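Side-chain contact in 6b protein (Agrobacterium vitis, PDB 3AQ2), which probably disturbs plant cell proliferation, has an ADP-ribosylation fold, and may act on the host's miRNA machinery: residues A30-D33 / F34-L38. Numbering follows the deposited sequence.
Sequences ARTD and FRSTL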
# COMPACT_ATOMS: atom_id res chain seq x y z
N ALA A 30 11.90 -3.20 -8.38
CA ALA A 30 10.87 -2.19 -8.63
C ALA A 30 11.07 -1.00 -7.71
O ALA A 30 10.97 0.16 -8.13
CB ALA A 30 9.48 -2.79 -8.45
N ARG A 31 11.36 -1.29 -6.44
CA ARG A 31 11.58 -0.25 -5.45
C ARG A 31 12.79 0.60 -5.83
O ARG A 31 12.72 1.84 -5.79
CB ARG A 31 11.81 -0.87 -4.06
CG ARG A 31 11.73 0.14 -2.96
CD ARG A 31 12.60 -0.21 -1.78
NE ARG A 31 13.15 1.02 -1.22
CZ ARG A 31 14.34 1.53 -1.54
NH1 ARG A 31 15.12 0.92 -2.42
NH2 ARG A 31 14.74 2.67 -0.99
N THR A 32 13.88 -0.06 -6.19
CA THR A 32 15.10 0.65 -6.60
C THR A 32 14.84 1.54 -7.83
O THR A 32 15.30 2.69 -7.86
CB THR A 32 16.26 -0.32 -6.87
OG1 THR A 32 16.53 -1.08 -5.69
CG2 THR A 32 17.53 0.45 -7.28
N ASP A 33 14.12 1.01 -8.82
CA ASP A 33 13.84 1.74 -10.07
C ASP A 33 12.94 2.95 -9.83
O ASP A 33 13.10 3.99 -10.48
CB ASP A 33 13.17 0.84 -11.11
CG ASP A 33 14.11 -0.22 -11.68
OD1 ASP A 33 15.34 -0.18 -11.43
OD2 ASP A 33 13.60 -1.10 -12.41
N PHE A 34 11.99 2.78 -8.92
CA PHE A 34 11.09 3.86 -8.50
C PHE A 34 11.89 5.01 -7.85
O PHE A 34 11.78 6.16 -8.26
CB PHE A 34 10.07 3.28 -7.51
CG PHE A 34 8.96 4.22 -7.14
CD1 PHE A 34 7.75 4.19 -7.83
CD2 PHE A 34 9.10 5.10 -6.08
CE1 PHE A 34 6.71 5.02 -7.47
CE2 PHE A 34 8.06 5.96 -5.71
CZ PHE A 34 6.85 5.92 -6.41
N ARG A 35 12.72 4.67 -6.86
CA ARG A 35 13.57 5.63 -6.16
C ARG A 35 14.54 6.32 -7.12
O ARG A 35 14.73 7.54 -7.05
CB ARG A 35 14.34 4.96 -5.01
CG ARG A 35 15.56 5.75 -4.49
CD ARG A 35 15.18 6.92 -3.57
NE ARG A 35 16.06 8.08 -3.70
CZ ARG A 35 17.29 8.19 -3.20
NH1 ARG A 35 17.84 7.19 -2.52
NH2 ARG A 35 17.99 9.30 -3.39
N SER A 36 15.13 5.54 -8.03
CA SER A 36 16.14 6.06 -8.96
C SER A 36 15.57 7.15 -9.86
O SER A 36 16.23 8.17 -10.11
CB SER A 36 16.74 4.93 -9.80
OG SER A 36 17.49 4.02 -9.00
N THR A 37 14.34 6.94 -10.33
CA THR A 37 13.74 7.82 -11.32
C THR A 37 12.96 8.98 -10.71
O THR A 37 12.79 10.01 -11.36
CB THR A 37 12.79 7.07 -12.27
OG1 THR A 37 11.73 6.47 -11.51
CG2 THR A 37 13.55 5.99 -13.05
N LEU A 38 12.50 8.82 -9.47
CA LEU A 38 11.59 9.80 -8.85
C LEU A 38 12.14 10.56 -7.63
O LEU A 38 11.50 11.50 -7.15
CB LEU A 38 10.26 9.13 -8.48
CG LEU A 38 9.46 8.45 -9.60
CD1 LEU A 38 8.22 7.79 -9.02
CD2 LEU A 38 9.05 9.41 -10.69
O HOH W 1 17.13 4.52 -1.24
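A side-chain-to-backbone contact, one turn apart near the C-terminal end of helix 20-38, joins the Ser36 hydroxyl to the carbonyl of Thr32 and doubles a backbone bond. Ser36 OG donates to Thr32 O at 2.8 Å, while Ser36 N donates to the same oxygen at 2.9 Å. The two donors arrive from opposite faces of the carbonyl plane, the hydroxyl standing 41° out of it. Ser36 OG lies anti to its own carbonyl carbon and beside the backbone N (chi1 -66°), which turns the hydroxyl back toward the preceding turn. The regular alpha-helical pattern continues on the neighbouring residues of this helix, part of the ADP-ribosylation fold of a RolB/RolC-family protein: Arg35 N reaches Arg31 O at 3.0 Å in a nearly straight hydrogen bond (N-H...O 173°), and Thr37 N bonds to Asp33 O at 3.2 Å. On another side of the helix, a water accepts from Arg31 NH2 and Arg35 NH1, 3.0 Å from each and in the plane of both guanidinium groups. Arg31 NH2 and Arg35 NH1 stay 5.7 Å apart; the carboxylate of Asp62, in a salt bridge with Arg35, probably offsets part of the like charge, while Arg31 NE donates to Gln63 O, tying the helix to the link between strands 58-60 and 66-70. Phe34, edge-to-face with Trp9, and Asp33, in a salt bridge with Arg12, fasten the helix to the N-terminal segment.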